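Local coordinates for protein putative NADH-flavin reductase (Lactobacillus casei ATCC 334, PDB 3H2S) that binds NADPH in a Rossmann-type fold and probably works as an NAD(P)H-dependent oxidoreductase of the flavin reductase kind, at residues A107-P112 and R207-V212; L120-S125 and Q129-G134. One frame throughout, in Å; residues are numbered along the deposited sequence.

Both contacts involve the long connection between strand 99-103 and helix 132-145, and they illustrate how a Rossmann-type domain can hold such a connection at more than one depth. Contact 1 ties its early part, 107-112, to strand 209-214 in the buried core; contact 2 is a short-range surface closure of a later part, 120-125 against 129-134, and falls between the two segments of contact 1 along the chain. Their centres are about 17 Å apart, yet they meet where Ala107 CB lies 4.3 Å from Phe122 CE2. The bound NADPH is near both: about 7 Å from the side chain of Leu109 and about 9 Å from that of Trp131.

Contact 1. Residues A107-P112 and R207-V212; sequences ASLAMP and RDRIVV
Arg209, on strand 209-214, makes a buried polar contact with Ser108 in the loop that follows strand 99-103, and Leu109 lays an apolar cover over it. The contact thus links that loop to a strand lying beyond strand 153-158 in the Rossmann-type sheet. The guanidinium reaches Ser108 end-on with two nitrogens. NH2 donates to Ser108 O at 2.9 Å, from well above the carbonyl plane, while NH1 donates to Ser108 OG at 2.8 Å with an N-H...O angle of 150°. Both acceptors lie close to the guanidinium plane. Ser108 places OG for this bond by turning it between its backbone N and carbonyl carbon (chi1 67°). Over the centre of one guanidinium face sits Leu109 CD2, 3.5 Å from Arg209 CZ. The other methyl, Leu109 CD1, packs 3.6 Å from Val211 CG2, so one leucine spans two side chains of the strand that both point toward the loop. Beyond the pair, Asp175 forms a salt bridge with Arg209 NE, Ser157 OG of strand 153-158 bonds to NH1 and Tyr142 adds a cation-pi contact. With bonds at all three nitrogens, the buried guanidinium is fixed in rotation, and the Asp175 carboxylate probably offsets its positive charge within the core.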
loop_
_atom_site.group_PDB
_atom_site.type_symbol
_atom_site.label_atom_id
_atom_site.label_comp_id
_atom_site.label_asym_id
_atom_site.label_seq_id
_atom_site.Cartn_x
_atom_site.Cartn_y
_atom_site.Cartn_z
ATOM N N ALA A 107 -16.336 -10.165 1.733
ATOM C CA ALA A 107 -15.895 -11.000 0.609
ATOM C C ALA A 107 -14.532 -11.664 0.825
ATOM O O ALA A 107 -14.161 -12.590 0.105
ATOM C CB ALA A 107 -15.901 -10.190 -0.685
ATOM N N SER A 108 -13.798 -11.205 1.834
ATOM C CA SER A 108 -12.518 -11.820 2.184
ATOM C C SER A 108 -12.695 -12.935 3.212
ATOM O O SER A 108 -11.719 -13.542 3.659
ATOM C CB SER A 108 -11.525 -10.759 2.679
ATOM O OG SER A 108 -11.931 -10.184 3.911
ATOM N N LEU A 109 -13.937 -13.140 3.652
ATOM C CA LEU A 109 -14.268 -14.260 4.534
ATOM C C LEU A 109 -14.562 -15.524 3.730
ATOM O O LEU A 109 -15.013 -15.448 2.580
ATOM C CB LEU A 109 -15.493 -13.931 5.378
ATOM C CG LEU A 109 -15.421 -12.769 6.358
ATOM C CD1 LEU A 109 -16.828 -12.444 6.862
ATOM C CD2 LEU A 109 -14.462 -13.093 7.491
ATOM N N ALA A 110 -14.332 -16.679 4.349
ATOM C CA ALA A 110 -14.802 -17.945 3.793
ATOM C C ALA A 110 -16.316 -18.095 3.962
ATOM O O ALA A 110 -16.869 -17.804 5.030
ATOM C CB ALA A 110 -14.086 -19.121 4.445
HETATM N N MSE A 111 -16.958 -18.682 2.957
HETATM C CA MSE A 111 -18.266 -19.287 3.157
HETATM C C MSE A 111 -18.187 -20.407 4.196
HETATM O O MSE A 111 -17.140 -21.037 4.367
HETATM C CB MSE A 111 -18.808 -19.847 1.832
HETATM C CG MSE A 111 -19.135 -18.781 0.801
HETATM SE SE MSE A 111 -20.669 -17.655 1.307
HETATM C CE MSE A 111 -21.257 -17.171 -0.502
ATOM N N PRO A 112 -19.300 -20.660 4.897
ATOM C CA PRO A 112 -19.338 -21.771 5.842
ATOM C C PRO A 112 -18.859 -23.058 5.174
ATOM O O PRO A 112 -19.222 -23.323 4.035
ATOM C CB PRO A 112 -20.825 -21.864 6.202
ATOM C CG PRO A 112 -21.335 -20.464 6.027
ATOM C CD PRO A 112 -20.567 -19.906 4.857
ATOM N N ARG A 207 -2.879 -7.713 14.647
ATOM C CA ARG A 207 -2.290 -8.392 13.487
ATOM C C ARG A 207 -3.086 -9.634 13.110
ATOM O O ARG A 207 -2.550 -10.603 12.572
ATOM C CB ARG A 207 -0.810 -8.729 13.733
ATOM C CG ARG A 207 0.131 -7.517 13.742
ATOM C CD ARG A 207 1.446 -7.857 14.483
ATOM N NE ARG A 207 2.037 -6.667 15.077
ATOM C CZ ARG A 207 2.239 -6.494 16.377
ATOM N NH1 ARG A 207 2.025 -7.489 17.227
ATOM N NH2 ARG A 207 2.765 -5.359 16.811
ATOM N N ASP A 208 -4.385 -9.576 13.360
ATOM C CA ASP A 208 -5.282 -10.661 12.998
ATOM C C ASP A 208 -6.566 -10.036 12.469
ATOM O O ASP A 208 -6.781 -8.832 12.591
ATOM C CB ASP A 208 -5.572 -11.528 14.224
ATOM C CG ASP A 208 -5.982 -12.948 13.863
ATOM O OD1 ASP A 208 -6.259 -13.221 12.674
ATOM O OD2 ASP A 208 -6.106 -13.773 14.790
ATOM N N ARG A 209 -7.412 -10.862 11.872
ATOM C CA ARG A 209 -8.727 -10.428 11.430
ATOM C C ARG A 209 -9.787 -11.238 12.161
ATOM O O ARG A 209 -9.657 -12.448 12.297
ATOM C CB ARG A 209 -8.872 -10.628 9.925
ATOM C CG ARG A 209 -10.176 -10.075 9.365
ATOM C CD ARG A 209 -11.276 -11.112 9.305
ATOM N NE ARG A 209 -10.928 -12.212 8.412
ATOM C CZ ARG A 209 -11.127 -12.193 7.099
ATOM N NH1 ARG A 209 -11.737 -11.152 6.535
ATOM N NH2 ARG A 209 -10.716 -13.212 6.341
ATOM N N ILE A 210 -10.789 -10.551 12.698
ATOM C CA ILE A 210 -11.981 -11.212 13.202
ATOM C C ILE A 210 -13.231 -10.808 12.411
ATOM O O ILE A 210 -13.195 -9.871 11.622
ATOM C CB ILE A 210 -12.178 -10.951 14.700
ATOM C CG1 ILE A 210 -12.253 -9.445 14.986
ATOM C CG2 ILE A 210 -11.041 -11.627 15.510
ATOM C CD1 ILE A 210 -12.757 -9.100 16.402
ATOM N N VAL A 211 -14.303 -11.583 12.555
ATOM C CA VAL A 211 -15.582 -11.239 11.933
ATOM C C VAL A 211 -16.592 -11.167 13.068
ATOM O O VAL A 211 -16.499 -11.935 14.023
ATOM C CB VAL A 211 -16.036 -12.315 10.928
ATOM C CG1 VAL A 211 -15.996 -13.716 11.559
ATOM C CG2 VAL A 211 -17.426 -12.009 10.382
ATOM N N VAL A 212 -17.584 -10.296 12.936
ATOM C CA VAL A 212 -18.592 -10.167 13.993
ATOM C C VAL A 212 -20.012 -10.209 13.448
ATOM O O VAL A 212 -20.271 -9.718 12.352
ATOM C CB VAL A 212 -18.373 -8.891 14.838
ATOM C CG1 VAL A 212 -17.117 -9.038 15.672
ATOM C CG2 VAL A 212 -18.265 -7.662 13.950
#

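Contact 2. Residues L120-S125 and Q129-G134; sequences LDFPES and QPWYDG
Phe122 and Trp131 meet through their ring carbons at the surface, where the chain turns into helix 132-145. Phe122 CE2 lies 3.6 Å from Trp131 CZ3 and equally near CH2, while its neighbour CD2 is 3.8 Å from Trp131 CH2. CE2 and CD2 of Phe122 thus meet the CZ3-CH2 edge of the indole, near the indole plane. The two planes are at 90° and the centroids 5.6 Å apart, but the approach to the phenyl ring is oblique. A looser contact involves Tyr132, whose CE1 comes within 4.1 Å of Phe122 CD2, rim to rim. Two carbons of one phenyl therefore meet Trp131, and one of them, CD2, also meets Tyr132.

The next shell holds these rings in place. Trp131 CG lies between its backbone N and carbonyl carbon (chi1 52°), which brings the indole back alongside its own segment; Gln129 CB sits 3.2 Å above one indole face, toward the rim, and Tyr132 CB lies higher above the same face. Tyr132 instead has CG anti to the backbone N (chi1 -172°), which puts its CE1 edge beside Phe122 CD2. The backbone supports this layout through a hydrogen bond from Tyr132 N to Gln129 O, 3.1 Å long. At the outer end Ser125 and Gln129 pass each other more loosely.

Outside the two segments, Trp74 meets the Trp131 ring, and Gly75 shares a backbone hydrogen bond with Pro130. Asp133 OD2 accepts a hydrogen bond from Gly79 N, tying helix 132-145 to the loop between strand 65-68 and helix 80-91, which also holds Trp74 and Gly75. Altogether this is an aromatic cluster at the entry to a helix of a Rossmann-type fold, with the Trp131 side chain about 9 Å from the bound NADPH.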
loop_
_atom_site.group_PDB
_atom_site.type_symbol
_atom_site.label_atom_id
_atom_site.label_comp_id
_atom_site.label_asym_id
_atom_site.label_seq_id
_atom_site.Cartn_x
_atom_site.Cartn_y
_atom_site.Cartn_z
ATOM N N LEU A 120 -12.492 -15.475 -4.099
ATOM C CA LEU A 120 -11.691 -16.287 -5.023
ATOM C C LEU A 120 -12.565 -17.197 -5.885
ATOM O O LEU A 120 -12.167 -17.595 -6.976
ATOM C CB LEU A 120 -10.667 -17.123 -4.256
ATOM C CG LEU A 120 -9.680 -16.315 -3.406
ATOM C CD1 LEU A 120 -8.731 -17.238 -2.688
ATOM C CD2 LEU A 120 -8.916 -15.334 -4.284
ATOM N N ASP A 121 -13.763 -17.500 -5.408
ATOM C CA ASP A 121 -14.664 -18.404 -6.120
ATOM C C ASP A 121 -15.758 -17.675 -6.902
ATOM O O ASP A 121 -16.592 -18.311 -7.548
ATOM C CB ASP A 121 -15.301 -19.386 -5.141
ATOM C CG ASP A 121 -14.283 -20.322 -4.516
ATOM O OD1 ASP A 121 -13.376 -20.782 -5.237
ATOM O OD2 ASP A 121 -14.381 -20.584 -3.303
ATOM N N PHE A 122 -15.778 -16.349 -6.819
ATOM C CA PHE A 122 -16.761 -15.568 -7.571
ATOM C C PHE A 122 -16.630 -15.832 -9.071
ATOM O O PHE A 122 -15.515 -15.960 -9.590
ATOM C CB PHE A 122 -16.594 -14.071 -7.291
ATOM C CG PHE A 122 -17.089 -13.640 -5.930
ATOM C CD1 PHE A 122 -17.609 -14.564 -5.038
ATOM C CD2 PHE A 122 -17.038 -12.309 -5.552
ATOM C CE1 PHE A 122 -17.998 -14.176 -3.760
ATOM C CE2 PHE A 122 -17.457 -11.907 -4.293
ATOM C CZ PHE A 122 -17.963 -12.840 -3.400
ATOM N N PRO A 123 -17.773 -15.910 -9.775
ATOM C CA PRO A 123 -17.804 -16.015 -11.238
ATOM C C PRO A 123 -17.195 -14.784 -11.905
ATOM O O PRO A 123 -17.188 -13.698 -11.317
ATOM C CB PRO A 123 -19.300 -16.072 -11.559
ATOM C CG PRO A 123 -19.956 -16.500 -10.308
ATOM C CD PRO A 123 -19.122 -15.965 -9.185
ATOM N N GLU A 124 -16.784 -14.932 -13.161
ATOM C CA GLU A 124 -16.231 -13.809 -13.913
ATOM C C GLU A 124 -17.246 -12.681 -14.037
ATOM O O GLU A 124 -16.887 -11.501 -14.006
ATOM C CB GLU A 124 -15.784 -14.259 -15.301
ATOM C CG GLU A 124 -14.809 -13.308 -15.962
ATOM C CD GLU A 124 -14.769 -13.483 -17.469
ATOM O OE1 GLU A 124 -13.686 -13.814 -17.999
ATOM O OE2 GLU A 124 -15.825 -13.306 -18.120
ATOM N N SER A 125 -18.519 -13.051 -14.123
ATOM C CA SER A 125 -19.595 -12.082 -14.265
ATOM C C SER A 125 -19.669 -11.108 -13.090
ATOM O O SER A 125 -20.244 -10.031 -13.215
ATOM C CB SER A 125 -20.937 -12.795 -14.435
ATOM O OG SER A 125 -21.294 -13.496 -13.256
ATOM N N GLN A 129 -20.717 -6.367 -11.610
ATOM C CA GLN A 129 -21.620 -5.831 -10.593
ATOM C C GLN A 129 -20.987 -4.600 -9.940
ATOM O O GLN A 129 -19.777 -4.553 -9.743
ATOM C CB GLN A 129 -21.917 -6.882 -9.526
ATOM C CG GLN A 129 -22.245 -8.253 -10.090
ATOM C CD GLN A 129 -23.612 -8.297 -10.735
ATOM O OE1 GLN A 129 -24.167 -7.263 -11.120
ATOM N NE2 GLN A 129 -24.168 -9.497 -10.859
ATOM N N PRO A 130 -21.815 -3.621 -9.563
ATOM C CA PRO A 130 -21.339 -2.339 -9.029
ATOM C C PRO A 130 -20.568 -2.488 -7.701
ATOM O O PRO A 130 -19.831 -1.579 -7.306
ATOM C CB PRO A 130 -22.638 -1.541 -8.821
ATOM C CG PRO A 130 -23.648 -2.218 -9.695
ATOM C CD PRO A 130 -23.281 -3.667 -9.671
ATOM N N TRP A 131 -20.785 -3.595 -6.996
ATOM C CA TRP A 131 -20.190 -3.802 -5.676
ATOM C C TRP A 131 -18.802 -4.420 -5.765
ATOM O O TRP A 131 -18.069 -4.457 -4.776
ATOM C CB TRP A 131 -21.083 -4.673 -4.790
ATOM C CG TRP A 131 -21.491 -5.973 -5.435
ATOM C CD1 TRP A 131 -22.683 -6.245 -6.041
ATOM C CD2 TRP A 131 -20.714 -7.176 -5.520
ATOM N NE1 TRP A 131 -22.714 -7.553 -6.468
ATOM C CE2 TRP A 131 -21.514 -8.145 -6.164
ATOM C CE3 TRP A 131 -19.444 -7.550 -5.059
ATOM C CZ2 TRP A 131 -21.072 -9.450 -6.389
ATOM C CZ3 TRP A 131 -19.007 -8.842 -5.284
ATOM C CH2 TRP A 131 -19.813 -9.775 -5.951
ATOM N N TYR A 132 -18.475 -4.973 -6.930
ATOM C CA TYR A 132 -17.272 -5.776 -7.055
ATOM C C TYR A 132 -16.000 -4.959 -6.858
ATOM O O TYR A 132 -15.070 -5.395 -6.200
ATOM C CB TYR A 132 -17.235 -6.490 -8.410
ATOM C CG TYR A 132 -16.102 -7.472 -8.506
ATOM C CD1 TYR A 132 -16.149 -8.690 -7.830
ATOM C CD2 TYR A 132 -14.932 -7.135 -9.169
ATOM C CE1 TYR A 132 -15.072 -9.572 -7.874
ATOM C CE2 TYR A 132 -13.856 -7.990 -9.202
ATOM C CZ TYR A 132 -13.936 -9.217 -8.573
ATOM O OH TYR A 132 -12.847 -10.060 -8.612
ATOM N N ASP A 133 -15.911 -3.826 -7.537
ATOM C CA ASP A 133 -14.725 -2.972 -7.441
ATOM C C ASP A 133 -14.298 -2.750 -5.978
ATOM O O ASP A 133 -13.142 -2.991 -5.603
ATOM C CB ASP A 133 -15.019 -1.643 -8.157
ATOM C CG ASP A 133 -13.896 -0.629 -8.035
ATOM O OD1 ASP A 133 -12.695 -0.989 -8.133
ATOM O OD2 ASP A 133 -14.241 0.563 -8.000
ATOM N N GLY A 134 -15.232 -2.304 -5.143
ATOM C CA GLY A 134 -14.938 -2.139 -3.722
ATOM C C GLY A 134 -14.585 -3.422 -2.995
ATOM O O GLY A 134 -13.651 -3.429 -2.192
#